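Local coordinates for UPF0033 domain-containing protein (Desulfitobacterium hafniense, PDB 3HZ7) that probably takes part in sulfur transfer, containing an N-terminal TusA-like domain within a longer protein whose function has not been established, at residues I4-Q9 with V32-D37; I40-L45 with I66-V71. All coordinates share one frame; numbering follows the deposited sequence.

Interaction 1 joins two parallel strands edge to edge, and interaction 2 packs a helix on a third strand of the same sheet. Strand 31-36 is the common neighbour: it bonds strand 2-5 along one edge and strand 66-71, antiparallel, along the other, then leads through a short loop into helix 39-52. Interaction 1 is only partly buried. Backbone hydrogen bonds dominate it, and a carboxylate and a water take over where the strands end. Interaction 2 lies in the core, buries about half as much surface and has no hydrogen bond across it; its helix meets the sheet through alkyl groups, with the charge of Arg-42 held at the periphery.

Interaction 1 (I4-Q9 with V32-D37); sequences IDALGQ and VTVLVD
The parallel pairing of Ile-4 and Asp-5 with Val-34 and Leu-35 joins the two strands of a beta-alpha-beta unit, an outermost strand of the sheet and its neighbour. Both main-chain polar atoms of Ile-4 are used: N gives to Thr-33 O (2.8 Å), and O takes the N-H of Leu-35 (2.9 Å) almost head-on. Ala-6 N continues the ladder to Leu-35 O at 3.0 Å, lying in the plane of that carbonyl but well off its axis (146°). On the face turned to helix 13-23, Ile-4 CD1 reaches Val-32 CG1 at 4.0 Å, and Arg-17 and Ala-21 also touch Ile-4. On the other face Leu-7 slants across Leu-35, and Leu-7 CD2 lies 3.5 Å from the backbone C of Val-36.

Beyond the ladder, side chains take over. Asp-5 OD1 receives Leu-7 N in an Asx turn (2.8 Å), starting the bend that leads into the type II turn from Ala-6 to Gln-9. With CG set between its backbone N and carbonyl carbon (chi1 63°), Asp-37 accepts a hydrogen bond on OD2 from Gly-8 N at 2.9 Å, the donor lying 46° out of the carboxylate plane. A water bridges Ala-6 O and Asp-37 N. The turn leads on to Cys-11, found as S-mercaptocysteine, in the loop between strand 2-5 and helix 13-23, the first connection of a beta-alpha-beta crossover, as in TusA-family folds.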
ATOM      1  N   ILE A   4      -1.094  -6.448  -3.515  1.00 14.05           N
ATOM      2  CA  ILE A   4      -1.594  -5.846  -4.715  1.00 15.34           C
ATOM      3  C   ILE A   4      -0.421  -5.556  -5.660  1.00 19.58           C
ATOM      4  O   ILE A   4       0.453  -4.794  -5.300  1.00 22.40           O
ATOM      5  CB  ILE A   4      -2.295  -4.513  -4.403  1.00 17.37           C
ATOM      6  CG1 ILE A   4      -3.490  -4.820  -3.431  1.00 26.75           C
ATOM      7  CG2 ILE A   4      -2.701  -3.763  -5.832  1.00 11.59           C
ATOM      8  CD1 ILE A   4      -4.523  -3.747  -3.176  1.00 19.71           C
ATOM      9  N   ASP A   5      -0.395  -6.165  -6.840  1.00 15.41           N
ATOM     10  CA  ASP A   5       0.695  -5.835  -7.787  1.00 21.05           C
ATOM     11  C   ASP A   5       0.135  -4.703  -8.640  1.00 22.64           C
ATOM     12  O   ASP A   5      -0.809  -4.891  -9.409  1.00 21.20           O
ATOM     13  CB  ASP A   5       1.021  -7.012  -8.709  1.00 23.57           C
ATOM     14  CG  ASP A   5       2.089  -6.660  -9.769  1.00 26.46           C
ATOM     15  OD1 ASP A   5       2.335  -5.463 -10.048  1.00 24.18           O
ATOM     16  OD2 ASP A   5       2.666  -7.609 -10.316  1.00 28.83           O
ATOM     17  N   ALA A   6       0.684  -3.516  -8.449  1.00 21.44           N
ATOM     18  CA  ALA A   6       0.265  -2.337  -9.177  1.00 20.45           C
ATOM     19  C   ALA A   6       1.440  -1.815 -10.014  1.00 19.38           C
ATOM     20  O   ALA A   6       1.511  -0.607 -10.312  1.00 26.10           O
ATOM     21  CB  ALA A   6      -0.148  -1.297  -8.213  1.00 19.98           C
ATOM     22  N   LEU A   7       2.354  -2.695 -10.392  1.00 23.70           N
ATOM     23  CA  LEU A   7       3.513  -2.256 -11.179  1.00 25.07           C
ATOM     24  C   LEU A   7       3.019  -1.855 -12.556  1.00 27.90           C
ATOM     25  O   LEU A   7       2.147  -2.511 -13.125  1.00 30.19           O
ATOM     26  CB  LEU A   7       4.548  -3.380 -11.288  1.00 29.60           C
ATOM     27  CG  LEU A   7       5.193  -3.774  -9.946  1.00 19.35           C
ATOM     28  CD1 LEU A   7       5.935  -5.080 -10.139  1.00 22.81           C
ATOM     29  CD2 LEU A   7       6.114  -2.681  -9.429  1.00 26.72           C
ATOM     30  N   GLY A   8       3.532  -0.751 -13.082  1.00 29.71           N
ATOM     31  CA  GLY A   8       3.086  -0.319 -14.393  1.00 36.65           C
ATOM     32  C   GLY A   8       1.848   0.561 -14.342  1.00 40.09           C
ATOM     33  O   GLY A   8       1.513   1.176 -15.348  1.00 34.13           O
ATOM     34  N   GLN A   9       1.172   0.631 -13.188  1.00 34.07           N
ATOM     35  CA  GLN A   9      -0.034   1.445 -13.066  1.00 30.64           C
ATOM     36  C   GLN A   9       0.304   2.851 -12.624  1.00 27.39           C
ATOM     37  O   GLN A   9       1.179   3.056 -11.776  1.00 31.10           O
ATOM     38  CB  GLN A   9      -1.034   0.783 -12.089  1.00 28.36           C
ATOM     39  CG  GLN A   9      -1.673  -0.497 -12.635  1.00 38.21           C
ATOM     40  CD  GLN A   9      -2.766  -0.218 -13.697  1.00 50.03           C
ATOM     41  OE1 GLN A   9      -3.242  -1.132 -14.418  1.00 44.63           O
ATOM     42  NE2 GLN A   9      -3.162   1.047 -13.796  1.00 45.87           N
ATOM     43  N   VAL A  32      -1.989  -4.913   4.044  1.00 19.66           N
ATOM     44  CA  VAL A  32      -2.107  -4.784   2.598  1.00 17.97           C
ATOM     45  C   VAL A  32      -0.745  -4.352   2.101  1.00 14.52           C
ATOM     46  O   VAL A  32      -0.220  -3.290   2.497  1.00 21.73           O
ATOM     47  CB  VAL A  32      -3.214  -3.735   2.159  1.00 23.76           C
ATOM     48  CG1 VAL A  32      -3.247  -3.602   0.591  1.00 18.39           C
ATOM     49  CG2 VAL A  32      -4.651  -4.163   2.718  1.00 17.69           C
ATOM     50  N   THR A  33      -0.126  -5.158   1.267  1.00 18.25           N
ATOM     51  CA  THR A  33       1.176  -4.746   0.704  1.00 19.15           C
ATOM     52  C   THR A  33       0.880  -4.393  -0.746  1.00 22.16           C
ATOM     53  O   THR A  33       0.016  -5.039  -1.387  1.00 20.26           O
ATOM     54  CB  THR A  33       2.228  -5.812   0.721  1.00 13.36           C
ATOM     55  OG1 THR A  33       1.607  -7.066   0.764  1.00 45.69           O
ATOM     56  CG2 THR A  33       3.000  -5.731   1.910  1.00 42.15           C
ATOM     57  N   VAL A  34       1.587  -3.375  -1.242  1.00 19.62           N
ATOM     58  CA  VAL A  34       1.397  -2.913  -2.610  1.00 16.91           C
ATOM     59  C   VAL A  34       2.725  -2.807  -3.335  1.00 17.14           C
ATOM     60  O   VAL A  34       3.662  -2.192  -2.818  1.00 19.41           O
ATOM     61  CB  VAL A  34       0.763  -1.504  -2.613  1.00 18.71           C
ATOM     62  CG1 VAL A  34       0.221  -1.143  -4.067  1.00 14.57           C
ATOM     63  CG2 VAL A  34      -0.279  -1.406  -1.507  1.00 20.54           C
ATOM     64  N   LEU A  35       2.812  -3.387  -4.513  1.00 15.21           N
ATOM     65  CA  LEU A  35       4.027  -3.248  -5.316  1.00 18.87           C
ATOM     66  C   LEU A  35       3.891  -2.044  -6.303  1.00 21.35           C
ATOM     67  O   LEU A  35       2.932  -1.997  -7.143  1.00 16.73           O
ATOM     68  CB  LEU A  35       4.299  -4.539  -6.088  1.00 15.69           C
ATOM     69  CG  LEU A  35       4.301  -5.843  -5.275  1.00 22.40           C
ATOM     70  CD1 LEU A  35       4.571  -7.072  -6.223  1.00 24.70           C
ATOM     71  CD2 LEU A  35       5.414  -5.757  -4.205  1.00 24.87           C
ATOM     72  N   VAL A  36       4.776  -1.053  -6.164  1.00 16.99           N
ATOM     73  CA  VAL A  36       4.793   0.111  -7.091  1.00 19.58           C
ATOM     74  C   VAL A  36       6.192   0.334  -7.687  1.00 27.62           C
ATOM     75  O   VAL A  36       7.204  -0.194  -7.204  1.00 20.36           O
ATOM     76  CB  VAL A  36       4.236   1.432  -6.475  1.00 20.33           C
ATOM     77  CG1 VAL A  36       2.766   1.226  -6.174  1.00 24.36           C
ATOM     78  CG2 VAL A  36       5.043   1.880  -5.155  1.00 19.28           C
ATOM     79  N   ASP A  37       6.234   1.033  -8.822  1.00 36.45           N
ATOM     80  CA  ASP A  37       7.502   1.254  -9.498  1.00 31.92           C
ATOM     81  C   ASP A  37       7.999   2.696  -9.476  1.00 33.15           C
ATOM     82  O   ASP A  37       8.754   3.078 -10.357  1.00 38.50           O
ATOM     83  CB  ASP A  37       7.407   0.764 -10.941  1.00 30.78           C
ATOM     84  CG  ASP A  37       6.365   1.539 -11.768  1.00 33.13           C
ATOM     85  OD1 ASP A  37       6.079   2.720 -11.468  1.00 29.48           O
ATOM     86  OD2 ASP A  37       5.845   0.950 -12.750  1.00 38.86           O
TER
HETATM   87  O   HOH W   1       3.380   1.348  -9.774  1.00 29.16           O

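Interaction 2 (I40-L45 with I66-V71); sequences ISRQNL and IEVTIV
Arg-42 NH1 forms a salt bridge with Asp-39 OD2 at the start of the same helix, and the guanidinium also makes a cation-pi contact with Tyr-58 of strand 55-60. Gln-43 CG lies 3.7 Å above the guanidinium plane, over its centre, so an alkyl group covers that face. Together these partners would be expected to restrict how the charged end can swing.

The stem of the same arginine does the packing. CG stands anti to the backbone N (chi1 -176°), which directs it at the strand, where it comes within 3.5 Å of Val-68 CG2 and 3.9 Å of Ile-66 CG2. Bends at chi2 and chi3 then turn the chain away from strand 66-71, toward Asp-39 and the Tyr-58 ring. Its stem crosses Val-68 at about a right angle.

Helix 39-52 lies against one face of the mixed sheet of this two-layer alpha/beta domain, the TusA-like fold, and its 40-45 segment runs almost exactly parallel to strand 66-71 (3° between directions, axes 9.2 Å apart). Side chains alternate along the strand, so Ile-66, Val-68 and Ile-70 all face the helix, and the parallel course lets the helix follow that row.

Val-68 is shared between two helix side chains, with CG2 meeting both Arg-42 and Leu-45 CD1, the latter at 3.8 Å. Its other branch, CG1, meets Leu-45 CB at 4.0 Å. Farther along the strand, Ile-70 CD1 approaches the main-chain Leu-45 O at 4.0 Å and only grazes CD2 of that leucine. Val-15 and Ala-18 of helix 13-23 also touch Leu-45, while Met-48 and Ala-49, a turn farther along helix 39-52, and Leu-22 of helix 13-23 pack on Ile-70.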
ATOM      1  N   ILE A  40       6.996   8.337  -6.045  1.00 34.56           N
ATOM      2  CA  ILE A  40       5.834   9.176  -5.932  1.00 32.62           C
ATOM      3  C   ILE A  40       4.647   8.343  -5.451  1.00 24.82           C
ATOM      4  O   ILE A  40       3.891   8.758  -4.582  1.00 23.95           O
ATOM      5  CB  ILE A  40       5.501   9.817  -7.313  1.00 42.11           C
ATOM      6  CG1 ILE A  40       6.659  10.739  -7.753  1.00 38.13           C
ATOM      7  CG2 ILE A  40       4.191  10.617  -7.205  1.00 31.48           C
ATOM      8  CD1 ILE A  40       6.705  12.041  -6.960  1.00 46.56           C
ATOM      9  N   SER A  41       4.493   7.162  -6.012  1.00 29.85           N
ATOM     10  CA  SER A  41       3.383   6.299  -5.605  1.00 30.75           C
ATOM     11  C   SER A  41       3.540   5.896  -4.144  1.00 25.09           C
ATOM     12  O   SER A  41       2.554   5.909  -3.362  1.00 25.00           O
ATOM     13  CB  SER A  41       3.327   5.046  -6.488  1.00 33.96           C
ATOM     14  OG  SER A  41       2.974   5.396  -7.816  1.00 48.93           O
ATOM     15  N   ARG A  42       4.788   5.573  -3.768  1.00 27.60           N
ATOM     16  CA  ARG A  42       5.088   5.155  -2.396  1.00 22.37           C
ATOM     17  C   ARG A  42       4.661   6.274  -1.449  1.00 26.12           C
ATOM     18  O   ARG A  42       3.953   6.059  -0.433  1.00 20.22           O
ATOM     19  CB  ARG A  42       6.592   4.830  -2.297  1.00 26.15           C
ATOM     20  CG  ARG A  42       7.032   4.277  -0.939  1.00 23.93           C
ATOM     21  CD  ARG A  42       7.432   5.422   0.026  1.00 28.12           C
ATOM     22  NE  ARG A  42       8.480   6.180  -0.644  1.00 31.82           N
ATOM     23  CZ  ARG A  42       9.002   7.329  -0.231  1.00 35.99           C
ATOM     24  NH1 ARG A  42       9.945   7.903  -0.969  1.00 35.39           N
ATOM     25  NH2 ARG A  42       8.603   7.887   0.900  1.00 32.73           N
ATOM     26  N   GLN A  43       5.047   7.502  -1.800  1.00 27.33           N
ATOM     27  CA  GLN A  43       4.669   8.647  -0.985  1.00 30.44           C
ATOM     28  C   GLN A  43       3.170   8.785  -0.874  1.00 23.97           C
ATOM     29  O   GLN A  43       2.615   9.070   0.200  1.00 29.36           O
ATOM     30  CB  GLN A  43       5.211   9.949  -1.607  1.00 39.66           C
ATOM     31  CG  GLN A  43       6.709   9.987  -1.808  1.00 48.09           C
ATOM     32  CD  GLN A  43       7.126  11.203  -2.607  1.00 45.21           C
ATOM     33  OE1 GLN A  43       6.661  12.298  -2.349  1.00 44.37           O
ATOM     34  NE2 GLN A  43       8.003  11.009  -3.578  1.00 50.96           N
ATOM     35  N   ASN A  44       2.497   8.635  -2.002  1.00 27.33           N
ATOM     36  CA  ASN A  44       1.045   8.755  -1.988  1.00 30.26           C
ATOM     37  C   ASN A  44       0.427   7.669  -1.104  1.00 19.52           C
ATOM     38  O   ASN A  44      -0.483   7.932  -0.317  1.00 22.12           O
ATOM     39  CB  ASN A  44       0.495   8.699  -3.430  1.00 26.30           C
ATOM     40  CG  ASN A  44       0.811   9.962  -4.178  1.00 37.79           C
ATOM     41  OD1 ASN A  44       1.087  10.988  -3.547  1.00 33.25           O
ATOM     42  ND2 ASN A  44       0.774   9.915  -5.515  1.00 37.80           N
ATOM     43  N   LEU A  45       0.953   6.460  -1.233  1.00 21.94           N
ATOM     44  CA  LEU A  45       0.474   5.349  -0.394  1.00 24.54           C
ATOM     45  C   LEU A  45       0.699   5.630   1.090  1.00 24.87           C
ATOM     46  O   LEU A  45      -0.195   5.346   1.887  1.00 21.69           O
ATOM     47  CB  LEU A  45       1.152   4.031  -0.826  1.00 17.39           C
ATOM     48  CG  LEU A  45       0.623   3.410  -2.129  1.00 18.02           C
ATOM     49  CD1 LEU A  45       1.666   2.379  -2.647  1.00 16.73           C
ATOM     50  CD2 LEU A  45      -0.746   2.751  -1.885  1.00 25.34           C
ATOM     51  N   ILE A  66       9.121  -1.196  -5.584  1.00 21.57           N
ATOM     52  CA  ILE A  66       8.962  -0.696  -4.245  1.00 20.20           C
ATOM     53  C   ILE A  66       7.763  -1.420  -3.572  1.00 23.09           C
ATOM     54  O   ILE A  66       6.625  -1.471  -4.114  1.00 21.52           O
ATOM     55  CB  ILE A  66       8.768   0.804  -4.242  1.00 23.25           C
ATOM     56  CG1 ILE A  66       9.989   1.478  -4.921  1.00 33.74           C
ATOM     57  CG2 ILE A  66       8.612   1.271  -2.836  1.00 24.27           C
ATOM     58  CD1 ILE A  66       9.786   2.901  -5.295  1.00 25.01           C
ATOM     59  N   GLU A  67       8.011  -2.022  -2.405  1.00 25.20           N
ATOM     60  CA  GLU A  67       6.917  -2.673  -1.707  1.00 19.06           C
ATOM     61  C   GLU A  67       6.534  -1.828  -0.524  1.00 20.54           C
ATOM     62  O   GLU A  67       7.372  -1.511   0.304  1.00 18.91           O
ATOM     63  CB  GLU A  67       7.314  -4.084  -1.276  1.00 33.50           C
ATOM     64  CG  GLU A  67       6.146  -4.832  -0.691  1.00 37.37           C
ATOM     65  CD  GLU A  67       6.321  -6.348  -0.668  1.00 40.15           C
ATOM     66  OE1 GLU A  67       7.188  -6.885  -1.377  1.00 48.51           O
ATOM     67  OE2 GLU A  67       5.562  -7.014   0.051  1.00 46.52           O
ATOM     68  N   VAL A  68       5.265  -1.406  -0.475  1.00 17.04           N
ATOM     69  CA  VAL A  68       4.759  -0.592   0.623  1.00 17.70           C
ATOM     70  C   VAL A  68       3.793  -1.504   1.393  1.00 21.60           C
ATOM     71  O   VAL A  68       2.808  -2.026   0.842  1.00 22.70           O
ATOM     72  CB  VAL A  68       3.999   0.676   0.072  1.00 14.27           C
ATOM     73  CG1 VAL A  68       3.551   1.592   1.184  1.00 17.34           C
ATOM     74  CG2 VAL A  68       4.923   1.436  -0.898  1.00 20.49           C
ATOM     75  N   THR A  69       4.055  -1.679   2.666  1.00 18.71           N
ATOM     76  CA  THR A  69       3.211  -2.538   3.492  1.00 25.22           C
ATOM     77  C   THR A  69       2.378  -1.695   4.453  1.00 30.74           C
ATOM     78  O   THR A  69       2.921  -0.840   5.190  1.00 27.05           O
ATOM     79  CB  THR A  69       4.105  -3.541   4.224  1.00 18.94           C
ATOM     80  OG1 THR A  69       4.854  -4.256   3.234  1.00 22.23           O
ATOM     81  CG2 THR A  69       3.269  -4.523   5.077  1.00 24.25           C
ATOM     82  N   ILE A  70       1.054  -1.893   4.426  1.00 23.64           N
ATOM     83  CA  ILE A  70       0.187  -1.112   5.286  1.00 21.85           C
ATOM     84  C   ILE A  70      -0.539  -2.032   6.219  1.00 23.38           C
ATOM     85  O   ILE A  70      -1.167  -3.013   5.787  1.00 17.79           O
ATOM     86  CB  ILE A  70      -0.859  -0.268   4.454  1.00 18.97           C
ATOM     87  CG1 ILE A  70      -0.100   0.539   3.405  1.00 22.66           C
ATOM     88  CG2 ILE A  70      -1.759   0.558   5.412  1.00 13.71           C
ATOM     89  CD1 ILE A  70      -0.962   1.431   2.387  1.00 27.81           C
ATOM     90  N   VAL A  71      -0.493  -1.680   7.505  1.00 21.88           N
ATOM     91  CA  VAL A  71      -1.108  -2.491   8.536  1.00 24.44           C
ATOM     92  C   VAL A  71      -2.290  -1.798   9.201  1.00 31.64           C
ATOM     93  O   VAL A  71      -2.184  -0.643   9.618  1.00 31.97           O
ATOM     94  CB  VAL A  71      -0.078  -2.868   9.666  1.00 26.04           C
ATOM     95  CG1 VAL A  71      -0.770  -3.715  10.702  1.00 32.96           C
ATOM     96  CG2 VAL A  71       1.102  -3.621   9.091  1.00 20.50           C
TER